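Local coordinates for protein polymerase cofactor VP35 (Reston ebolavirus, PDB 3KS8) that binds double-stranded RNA through its C-terminal domain, by which it probably hides viral RNA from the host sensors that trigger interferon, and serves as a cofactor of the viral polymerase, at residues D101-E106 / I122-R127; P137-R142 / W168-K173. One frame throughout, in Å; residues are numbered along the deposited sequence.

Interaction 1 (D101-E106 / I122-R127); sequences DTIHAE and IQITKR. With nucleotides of chain B; nucleotides of chain A.
The guanidinium of Arg127 meets Glu106 at its edge, while one of its faces is covered by the amide of Gln123, whose NE2 stands 3.3 Å above the plane of the Arg127 group, over its centre. At that edge Arg127 NH1 donates to Glu106 OE1 at 2.9 Å, with an N-H...O angle of 159°. The oxygen lies in the guanidinium plane but is approached on its syn side, somewhat out of the carboxylate plane, and the carboxylate and guanidinium planes are steeply inclined to each other. The carboxylate has a second partner: Glu106 OE2 forms a salt bridge with Arg166 of the second subunit, and two arginines close to one carboxylate probably favour its charged form. Glu106 has CG anti to the backbone N (chi1 178°), which lays CG against Ile124 CG1 at 4.0 Å; the bend at chi2 then turns the carboxylate toward Arg127. One helical turn earlier, Ile103 CG2 touches Ile124 CD1 at 4.0 Å, the two side chains crossing at about a right angle, and Met72 of helix 65-75 touches both.

Gln123, whose amide lies over Arg127, and Lys126 also bind the RNA. Gln123 NE2 gives a nearly straight bond to O3' of U18 of chain B, 2.7 Å long, and Lys126 NZ reaches OP2 of the same nucleotide at 2.9 Å. Ile122 CD1 lies 3.6 Å from N1 of A1 of chain A. The two helical segments, their N-to-C directions 127° apart, pack in the helical part of the VP35 RNA-binding domain, where helix 117-127 contacts the RNA beside the second subunit.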
ATOM      1  N   ASP D 101      10.387 -15.270   5.435  1.00 44.42           N
ATOM      2  CA  ASP D 101      10.319 -14.723   6.786  1.00 55.12           C
ATOM      3  C   ASP D 101      10.021 -13.230   6.774  1.00 52.27           C
ATOM      4  O   ASP D 101       9.067 -12.779   7.429  1.00 32.91           O
ATOM      5  CB  ASP D 101      11.605 -15.033   7.544  1.00 50.56           C
ATOM      6  CG  ASP D 101      11.672 -16.485   7.986  1.00 76.01           C
ATOM      7  OD1 ASP D 101      10.743 -16.924   8.709  1.00 51.30           O
ATOM      8  OD2 ASP D 101      12.637 -17.184   7.601  1.00 67.30           O
ATOM      9  N   THR D 102      10.824 -12.466   6.032  1.00 34.10           N
ATOM     10  CA  THR D 102      10.494 -11.069   5.792  1.00 26.99           C
ATOM     11  C   THR D 102       8.998 -10.941   5.505  1.00 41.28           C
ATOM     12  O   THR D 102       8.322 -10.054   6.040  1.00 46.03           O
ATOM     13  CB  THR D 102      11.256 -10.506   4.599  1.00 46.52           C
ATOM     14  OG1 THR D 102      12.668 -10.517   4.870  1.00 42.21           O
ATOM     15  CG2 THR D 102      10.788  -9.085   4.314  1.00 43.90           C
ATOM     16  N   ILE D 103       8.483 -11.853   4.685  1.00 38.20           N
ATOM     17  CA  ILE D 103       7.099 -11.784   4.210  1.00 38.78           C
ATOM     18  C   ILE D 103       6.073 -12.103   5.296  1.00 34.64           C
ATOM     19  O   ILE D 103       5.006 -11.489   5.356  1.00 33.46           O
ATOM     20  CB  ILE D 103       6.874 -12.729   3.006  1.00 34.32           C
ATOM     21  CG1 ILE D 103       7.541 -12.151   1.749  1.00 32.35           C
ATOM     22  CG2 ILE D 103       5.376 -12.959   2.779  1.00 32.00           C
ATOM     23  CD1 ILE D 103       7.639 -13.130   0.589  1.00 29.21           C
ATOM     24  N   HIS D 104       6.385 -13.071   6.150  1.00 46.13           N
ATOM     25  CA  HIS D 104       5.495 -13.422   7.250  1.00 31.28           C
ATOM     26  C   HIS D 104       5.405 -12.240   8.200  1.00 25.54           C
ATOM     27  O   HIS D 104       4.336 -11.895   8.693  1.00 29.88           O
ATOM     28  CB  HIS D 104       6.033 -14.648   7.994  1.00 48.60           C
ATOM     29  CG  HIS D 104       5.133 -15.142   9.087  1.00 48.76           C
ATOM     30  ND1 HIS D 104       5.587 -15.410  10.361  1.00 42.70           N
ATOM     31  CD2 HIS D 104       3.808 -15.427   9.092  1.00 51.20           C
ATOM     32  CE1 HIS D 104       4.579 -15.835  11.104  1.00 51.16           C
ATOM     33  NE2 HIS D 104       3.489 -15.854  10.359  1.00 48.67           N
ATOM     34  N   ALA D 105       6.546 -11.607   8.443  1.00 31.50           N
ATOM     35  CA  ALA D 105       6.614 -10.509   9.392  1.00 26.17           C
ATOM     36  C   ALA D 105       5.745  -9.340   8.919  1.00 34.59           C
ATOM     37  O   ALA D 105       4.991  -8.761   9.698  1.00 25.33           O
ATOM     38  CB  ALA D 105       8.051 -10.078   9.564  1.00 19.71           C
ATOM     39  N   GLU D 106       5.837  -8.997   7.637  1.00 40.89           N
ATOM     40  CA  GLU D 106       4.990  -7.938   7.088  1.00 27.27           C
ATOM     41  C   GLU D 106       3.504  -8.317   7.136  1.00 24.05           C
ATOM     42  O   GLU D 106       2.637  -7.469   7.387  1.00 29.26           O
ATOM     43  CB  GLU D 106       5.406  -7.587   5.665  1.00 23.28           C
ATOM     44  CG  GLU D 106       4.535  -6.525   5.044  1.00 18.81           C
ATOM     45  CD  GLU D 106       4.590  -5.211   5.803  1.00 36.89           C
ATOM     46  OE1 GLU D 106       3.510  -4.631   6.060  1.00 25.46           O
ATOM     47  OE2 GLU D 106       5.715  -4.764   6.139  1.00 41.37           O
ATOM     48  N   ILE D 122      -1.771  -7.347   0.024  1.00 21.18           N
ATOM     49  CA  ILE D 122      -1.438  -6.201  -0.801  1.00 21.41           C
ATOM     50  C   ILE D 122      -0.233  -5.410  -0.244  1.00 29.53           C
ATOM     51  O   ILE D 122       0.624  -4.948  -1.009  1.00 26.90           O
ATOM     52  CB  ILE D 122      -2.662  -5.288  -0.921  1.00 22.61           C
ATOM     53  CG1 ILE D 122      -3.749  -6.005  -1.715  1.00 24.47           C
ATOM     54  CG2 ILE D 122      -2.282  -3.958  -1.548  1.00 17.12           C
ATOM     55  CD1 ILE D 122      -4.874  -5.124  -2.151  1.00 24.91           C
ATOM     56  N   GLN D 123      -0.161  -5.264   1.078  1.00 21.84           N
ATOM     57  CA  GLN D 123       0.921  -4.512   1.699  1.00 16.97           C
ATOM     58  C   GLN D 123       2.242  -5.199   1.442  1.00 20.56           C
ATOM     59  O   GLN D 123       3.253  -4.549   1.180  1.00 24.48           O
ATOM     60  CB  GLN D 123       0.726  -4.377   3.213  1.00 24.85           C
ATOM     61  CG  GLN D 123      -0.576  -3.728   3.665  1.00 21.91           C
ATOM     62  CD  GLN D 123      -0.725  -2.282   3.228  1.00 26.43           C
ATOM     63  OE1 GLN D 123      -1.603  -1.569   3.709  1.00 28.18           O
ATOM     64  NE2 GLN D 123       0.138  -1.834   2.335  1.00 20.52           N
ATOM     65  N   ILE D 124       2.245  -6.522   1.520  1.00 22.67           N
ATOM     66  CA  ILE D 124       3.448  -7.277   1.160  1.00 21.30           C
ATOM     67  C   ILE D 124       3.956  -6.897  -0.231  1.00 19.92           C
ATOM     68  O   ILE D 124       5.140  -6.656  -0.412  1.00 26.25           O
ATOM     69  CB  ILE D 124       3.209  -8.793   1.198  1.00 18.60           C
ATOM     70  CG1 ILE D 124       2.995  -9.259   2.642  1.00 23.02           C
ATOM     71  CG2 ILE D 124       4.399  -9.510   0.600  1.00 26.94           C
ATOM     72  CD1 ILE D 124       2.180 -10.517   2.767  1.00 33.00           C
ATOM     73  N   THR D 125       3.069  -6.837  -1.216  1.00 17.19           N
ATOM     74  CA  THR D 125       3.509  -6.586  -2.583  1.00 26.43           C
ATOM     75  C   THR D 125       4.100  -5.190  -2.676  1.00 17.15           C
ATOM     76  O   THR D 125       5.050  -4.952  -3.413  1.00 27.95           O
ATOM     77  CB  THR D 125       2.353  -6.767  -3.610  1.00 23.08           C
ATOM     78  OG1 THR D 125       1.340  -5.781  -3.391  1.00 24.79           O
ATOM     79  CG2 THR D 125       1.720  -8.124  -3.459  1.00 21.38           C
ATOM     80  N   LYS D 126       3.557  -4.270  -1.890  1.00 23.58           N
ATOM     81  CA  LYS D 126       3.974  -2.870  -1.950  1.00 15.83           C
ATOM     82  C   LYS D 126       5.145  -2.539  -1.037  1.00 24.56           C
ATOM     83  O   LYS D 126       5.806  -1.525  -1.249  1.00 28.83           O
ATOM     84  CB  LYS D 126       2.797  -1.965  -1.616  1.00 16.73           C
ATOM     85  CG  LYS D 126       1.748  -1.949  -2.699  1.00 16.50           C
ATOM     86  CD  LYS D 126       0.527  -1.193  -2.283  1.00 23.81           C
ATOM     87  CE  LYS D 126      -0.608  -1.400  -3.276  1.00 21.92           C
ATOM     88  NZ  LYS D 126      -0.367  -0.744  -4.570  1.00 13.90           N
ATOM     89  N   ARG D 127       5.409  -3.383  -0.036  1.00 24.39           N
ATOM     90  CA  ARG D 127       6.424  -3.080   0.979  1.00 26.11           C
ATOM     91  C   ARG D 127       7.652  -3.986   0.930  1.00 28.31           C
ATOM     92  O   ARG D 127       8.753  -3.551   1.258  1.00 32.66           O
ATOM     93  CB  ARG D 127       5.826  -3.145   2.381  1.00 26.64           C
ATOM     94  CG  ARG D 127       5.010  -1.923   2.727  1.00 28.48           C
ATOM     95  CD  ARG D 127       4.226  -2.113   4.003  1.00 23.61           C
ATOM     96  NE  ARG D 127       3.219  -1.073   4.157  1.00 26.12           N
ATOM     97  CZ  ARG D 127       2.154  -1.172   4.945  1.00 29.82           C
ATOM     98  NH1 ARG D 127       1.956  -2.273   5.661  1.00 27.46           N
ATOM     99  NH2 ARG D 127       1.289  -0.167   5.016  1.00 24.15           N
TER
ATOM    100  P     U B  18      -0.269   3.018  -3.173  1.00 25.10           P
ATOM    101  OP1   U B  18       1.146   3.383  -2.928  1.00 31.12           O
ATOM    102  OP2   U B  18      -0.603   2.091  -4.266  1.00 23.17           O
ATOM    103  O5'   U B  18      -0.972   2.369  -1.889  1.00 25.93           O
ATOM    104  C5'   U B  18      -0.937   2.952  -0.603  1.00 18.74           C
ATOM    105  C4'   U B  18      -1.881   2.232   0.344  1.00 21.05           C
ATOM    106  O4'   U B  18      -3.235   2.151  -0.180  1.00 30.20           O
ATOM    107  C3'   U B  18      -1.565   0.768   0.600  1.00 21.39           C
ATOM    108  O3'   U B  18      -0.403   0.643   1.392  1.00 22.48           O
ATOM    109  C2'   U B  18      -2.853   0.366   1.310  1.00 27.73           C
ATOM    110  O2'   U B  18      -2.942   0.892   2.633  1.00 22.97           O
ATOM    111  C1'   U B  18      -3.892   1.033   0.406  1.00 20.49           C
ATOM    112  N1    U B  18      -4.458   0.174  -0.685  1.00 19.48           N
ATOM    113  C2    U B  18      -5.519  -0.670  -0.422  1.00 33.34           C
ATOM    114  O2    U B  18      -6.050  -0.812   0.662  1.00 35.59           O
ATOM    115  N3    U B  18      -5.962  -1.390  -1.494  1.00 32.44           N
ATOM    116  C4    U B  18      -5.485  -1.358  -2.776  1.00 33.01           C
ATOM    117  O4    U B  18      -6.007  -2.081  -3.618  1.00 45.11           O
ATOM    118  C5    U B  18      -4.397  -0.443  -2.987  1.00 28.53           C
ATOM    119  C6    U B  18      -3.940   0.270  -1.956  1.00 15.64           C
TER
ATOM    120  O5'   A A   1     -13.833  -7.624  -1.174  1.00 55.57           O
ATOM    121  C5'   A A   1     -13.523  -8.461  -0.058  1.00 49.73           C
ATOM    122  C4'   A A   1     -12.921  -7.688   1.109  1.00 37.92           C
ATOM    123  O4'   A A   1     -11.473  -7.811   1.085  1.00 66.72           O
ATOM    124  C3'   A A   1     -13.174  -6.186   1.137  1.00 52.27           C
ATOM    125  O3'   A A   1     -14.390  -5.869   1.806  1.00 56.76           O
ATOM    126  C2'   A A   1     -11.941  -5.656   1.872  1.00 52.72           C
ATOM    127  O2'   A A   1     -11.975  -5.807   3.282  1.00 65.16           O
ATOM    128  C1'   A A   1     -10.868  -6.539   1.257  1.00 52.24           C
ATOM    129  N9    A A   1     -10.400  -6.075  -0.047  1.00 53.05           N
ATOM    130  C8    A A   1     -10.787  -6.559  -1.273  1.00 56.73           C
ATOM    131  N7    A A   1     -10.207  -5.962  -2.296  1.00 46.07           N
ATOM    132  C5    A A   1      -9.384  -5.021  -1.702  1.00 42.83           C
ATOM    133  C6    A A   1      -8.501  -4.073  -2.248  1.00 41.45           C
ATOM    134  N6    A A   1      -8.309  -3.917  -3.562  1.00 29.50           N
ATOM    135  N1    A A   1      -7.833  -3.283  -1.378  1.00 42.00           N
ATOM    136  C2    A A   1      -8.032  -3.440  -0.061  1.00 45.08           C
ATOM    137  N3    A A   1      -8.835  -4.303   0.574  1.00 49.74           N
ATOM    138  C4    A A   1      -9.489  -5.073  -0.314  1.00 45.80           C
TER

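Interaction 2 (P137-R142 / W168-K173); sequences PIIHIR and WVCLFK
Val169 opens the contact through its backbone, its O lying 3.2 Å from Pro137 CD. Cys170 follows with CB 3.7 Å from Ile139 CD1, and its SG, set between the backbone N and the carbonyl carbon (chi1 55°), also faces that methyl. Leu171 begins the parallel pairing: its N donates to Pro137 O at 2.9 Å, and its O receives Ile139 N at 2.8 Å. These two bonds to the residues flanking Ile138, with strand directions only 30° apart, establish the parallel arrangement; the 4.7 Å between Leu171 CA and Ile138 CA fits the pairing of those two residues. Phe172 turns to the other face, where its CD1 lies 4.1 Å from Ile139 CB; the side chains run side by side, while Ile141 CD1 meets Phe172 CB. Lys173 repeats the two-bond pattern, its N donating to Ile139 O and its O accepting from Ile141 N at 2.8 Å. Its aliphatic chain, extended as far as CE, runs alongside the His140 ring, with Lys173 CD 3.4 Å from His140 CE1, and Ile138 CG2 touches Lys173 CB. Strand 138-140 is outermost in the chain's mixed sheet; strand 168-173 separates it from the antiparallel strand 179-183. Helix 82-97 approaches the beginning of the pair, Gln85 touching Val169, Cys170 and Ile139, whereas Phe172 meets Leu155 of strand 155-156.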
ATOM      1  N   PRO D 137       4.095 -13.798 -12.416  1.00 40.59           N
ATOM      2  CA  PRO D 137       4.471 -15.025 -13.109  1.00 36.45           C
ATOM      3  C   PRO D 137       3.495 -15.398 -14.216  1.00 37.62           C
ATOM      4  O   PRO D 137       2.294 -15.163 -14.075  1.00 29.11           O
ATOM      5  CB  PRO D 137       4.428 -16.075 -12.001  1.00 43.02           C
ATOM      6  CG  PRO D 137       3.505 -15.534 -10.965  1.00 25.63           C
ATOM      7  CD  PRO D 137       3.386 -14.050 -11.153  1.00 46.77           C
ATOM      8  N   ILE D 138       4.025 -15.985 -15.291  1.00 44.64           N
ATOM      9  CA  ILE D 138       3.215 -16.539 -16.370  1.00 25.47           C
ATOM     10  C   ILE D 138       2.732 -17.908 -15.921  1.00 30.13           C
ATOM     11  O   ILE D 138       3.480 -18.687 -15.338  1.00 47.95           O
ATOM     12  CB  ILE D 138       4.011 -16.713 -17.691  1.00 41.20           C
ATOM     13  CG1 ILE D 138       4.554 -15.377 -18.225  1.00 36.48           C
ATOM     14  CG2 ILE D 138       3.125 -17.339 -18.768  1.00 35.70           C
ATOM     15  CD1 ILE D 138       5.426 -14.585 -17.251  1.00 67.86           C
ATOM     16  N   ILE D 139       1.470 -18.191 -16.179  1.00 36.32           N
ATOM     17  CA  ILE D 139       0.881 -19.462 -15.827  1.00 35.18           C
ATOM     18  C   ILE D 139       0.177 -19.979 -17.066  1.00 39.73           C
ATOM     19  O   ILE D 139      -0.849 -19.431 -17.461  1.00 37.09           O
ATOM     20  CB  ILE D 139      -0.118 -19.293 -14.688  1.00 31.88           C
ATOM     21  CG1 ILE D 139       0.620 -18.830 -13.431  1.00 32.78           C
ATOM     22  CG2 ILE D 139      -0.869 -20.594 -14.434  1.00 24.06           C
ATOM     23  CD1 ILE D 139      -0.296 -18.420 -12.297  1.00 30.67           C
ATOM     24  N   HIS D 140       0.746 -21.008 -17.694  1.00 37.92           N
ATOM     25  CA  HIS D 140       0.182 -21.573 -18.923  1.00 44.67           C
ATOM     26  C   HIS D 140      -1.055 -22.417 -18.654  1.00 44.41           C
ATOM     27  O   HIS D 140      -1.008 -23.375 -17.886  1.00 47.82           O
ATOM     28  CB  HIS D 140       1.223 -22.405 -19.667  1.00 33.99           C
ATOM     29  CG  HIS D 140       2.299 -21.585 -20.302  1.00 35.01           C
ATOM     30  ND1 HIS D 140       2.134 -20.955 -21.517  1.00 44.84           N
ATOM     31  CD2 HIS D 140       3.552 -21.278 -19.886  1.00 41.34           C
ATOM     32  CE1 HIS D 140       3.239 -20.298 -21.823  1.00 53.95           C
ATOM     33  NE2 HIS D 140       4.115 -20.476 -20.848  1.00 44.03           N
ATOM     34  N   ILE D 141      -2.161 -22.039 -19.287  1.00 36.14           N
ATOM     35  CA  ILE D 141      -3.413 -22.769 -19.170  1.00 37.20           C
ATOM     36  C   ILE D 141      -3.970 -23.026 -20.560  1.00 42.44           C
ATOM     37  O   ILE D 141      -3.482 -22.469 -21.549  1.00 44.60           O
ATOM     38  CB  ILE D 141      -4.436 -21.979 -18.336  1.00 40.24           C
ATOM     39  CG1 ILE D 141      -4.880 -20.718 -19.067  1.00 32.27           C
ATOM     40  CG2 ILE D 141      -3.826 -21.581 -17.010  1.00 36.75           C
ATOM     41  CD1 ILE D 141      -5.996 -19.985 -18.359  1.00 25.94           C
ATOM     42  N   ARG D 142      -4.988 -23.873 -20.640  1.00 41.98           N
ATOM     43  CA  ARG D 142      -5.635 -24.165 -21.915  1.00 33.96           C
ATOM     44  C   ARG D 142      -6.582 -23.053 -22.345  1.00 39.52           C
ATOM     45  O   ARG D 142      -6.381 -22.395 -23.382  1.00 31.58           O
ATOM     46  CB  ARG D 142      -6.385 -25.488 -21.810  1.00 28.28           C
ATOM     47  CG  ARG D 142      -5.428 -26.616 -21.650  1.00 34.83           C
ATOM     48  CD  ARG D 142      -6.068 -27.894 -21.256  1.00 35.13           C
ATOM     49  NE  ARG D 142      -5.022 -28.884 -21.094  1.00 32.56           N
ATOM     50  CZ  ARG D 142      -5.149 -30.005 -20.406  1.00 43.07           C
ATOM     51  NH1 ARG D 142      -6.297 -30.289 -19.810  1.00 39.70           N
ATOM     52  NH2 ARG D 142      -4.118 -30.835 -20.312  1.00 42.09           N
ATOM     53  N   TRP D 168      -1.104  -6.498 -10.330  1.00 27.24           N
ATOM     54  CA  TRP D 168      -1.034  -7.593 -11.287  1.00 24.16           C
ATOM     55  C   TRP D 168      -0.448  -8.858 -10.647  1.00 24.17           C
ATOM     56  O   TRP D 168       0.758  -8.966 -10.439  1.00 31.42           O
ATOM     57  CB  TRP D 168      -0.219  -7.165 -12.505  1.00 19.13           C
ATOM     58  CG  TRP D 168      -0.835  -6.011 -13.215  1.00 27.31           C
ATOM     59  CD1 TRP D 168      -0.499  -4.692 -13.091  1.00 30.21           C
ATOM     60  CD2 TRP D 168      -1.915  -6.062 -14.160  1.00 24.83           C
ATOM     61  NE1 TRP D 168      -1.300  -3.921 -13.906  1.00 30.71           N
ATOM     62  CE2 TRP D 168      -2.175  -4.740 -14.571  1.00 28.38           C
ATOM     63  CE3 TRP D 168      -2.680  -7.101 -14.703  1.00 19.93           C
ATOM     64  CZ2 TRP D 168      -3.172  -4.429 -15.497  1.00 31.56           C
ATOM     65  CZ3 TRP D 168      -3.670  -6.788 -15.617  1.00 33.71           C
ATOM     66  CH2 TRP D 168      -3.907  -5.467 -16.004  1.00 27.77           C
ATOM     67  N   VAL D 169      -1.322  -9.812 -10.357  1.00 24.11           N
ATOM     68  CA  VAL D 169      -0.993 -10.996  -9.573  1.00 18.19           C
ATOM     69  C   VAL D 169      -0.237 -12.023 -10.402  1.00 32.05           C
ATOM     70  O   VAL D 169       0.811 -12.533  -9.980  1.00 31.13           O
ATOM     71  CB  VAL D 169      -2.290 -11.649  -9.041  1.00 28.70           C
ATOM     72  CG1 VAL D 169      -1.983 -12.888  -8.208  1.00 22.75           C
ATOM     73  CG2 VAL D 169      -3.101 -10.633  -8.241  1.00 20.22           C
ATOM     74  N   CYS D 170      -0.780 -12.333 -11.577  1.00 28.58           N
ATOM     75  CA  CYS D 170      -0.165 -13.288 -12.489  1.00 27.23           C
ATOM     76  C   CYS D 170      -0.714 -13.088 -13.888  1.00 35.84           C
ATOM     77  O   CYS D 170      -1.652 -12.318 -14.090  1.00 31.63           O
ATOM     78  CB  CYS D 170      -0.460 -14.718 -12.046  1.00 26.30           C
ATOM     79  SG  CYS D 170      -2.213 -15.047 -11.858  1.00 34.41           S
ATOM     80  N   LEU D 171      -0.140 -13.805 -14.848  1.00 21.02           N
ATOM     81  CA  LEU D 171      -0.561 -13.698 -16.232  1.00 26.30           C
ATOM     82  C   LEU D 171      -0.952 -15.068 -16.751  1.00 23.04           C
ATOM     83  O   LEU D 171      -0.125 -15.958 -16.823  1.00 28.11           O
ATOM     84  CB  LEU D 171       0.558 -13.099 -17.080  1.00 22.89           C
ATOM     85  CG  LEU D 171       0.970 -11.680 -16.662  1.00 26.56           C
ATOM     86  CD1 LEU D 171       2.364 -11.343 -17.203  1.00 22.37           C
ATOM     87  CD2 LEU D 171      -0.066 -10.632 -17.119  1.00 29.07           C
ATOM     88  N   PHE D 172      -2.230 -15.232 -17.081  1.00 26.55           N
ATOM     89  CA  PHE D 172      -2.741 -16.482 -17.618  1.00 28.09           C
ATOM     90  C   PHE D 172      -2.575 -16.522 -19.125  1.00 32.83           C
ATOM     91  O   PHE D 172      -3.204 -15.741 -19.833  1.00 30.39           O
ATOM     92  CB  PHE D 172      -4.207 -16.636 -17.247  1.00 26.34           C
ATOM     93  CG  PHE D 172      -4.422 -16.789 -15.780  1.00 33.90           C
ATOM     94  CD1 PHE D 172      -3.957 -17.920 -15.120  1.00 36.27           C
ATOM     95  CD2 PHE D 172      -5.061 -15.803 -15.045  1.00 29.79           C
ATOM     96  CE1 PHE D 172      -4.125 -18.066 -13.755  1.00 29.40           C
ATOM     97  CE2 PHE D 172      -5.234 -15.948 -13.673  1.00 30.64           C
ATOM     98  CZ  PHE D 172      -4.767 -17.083 -13.033  1.00 30.41           C
ATOM     99  N   LYS D 173      -1.717 -17.423 -19.601  1.00 36.07           N
ATOM    100  CA  LYS D 173      -1.468 -17.584 -21.034  1.00 32.56           C
ATOM    101  C   LYS D 173      -2.186 -18.819 -21.567  1.00 26.41           C
ATOM    102  O   LYS D 173      -1.889 -19.941 -21.180  1.00 35.84           O
ATOM    103  CB  LYS D 173       0.030 -17.683 -21.301  1.00 28.85           C
ATOM    104  CG  LYS D 173       0.390 -17.543 -22.764  1.00 60.78           C
ATOM    105  CD  LYS D 173       1.881 -17.338 -22.961  1.00 64.37           C
ATOM    106  CE  LYS D 173       2.267 -17.498 -24.426  1.00 67.17           C
ATOM    107  NZ  LYS D 173       1.403 -16.684 -25.328  1.00 73.15           N
TER

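Interaction 1 closes before interaction 2 opens, since helix 117-127 is followed in the chain by strand 138-140. Their centres lie 22 Å apart on opposite sides of the chain's centre, and their nearest atoms, about 7 Å apart, do not touch. One joins two helices of the helical part; the other joins an outermost strand to its neighbour in the mixed sheet. Helix 82-97 is common ground: Ile90 touches Ile103 and Leu86 touches Thr125 in the first, while Gln85 and Val89 meet the strand pair of the second. Interaction 2 remains about 9 Å from the RNA at its nearest atom; of these two contacts, only interaction 1 touches the RNA and the second subunit.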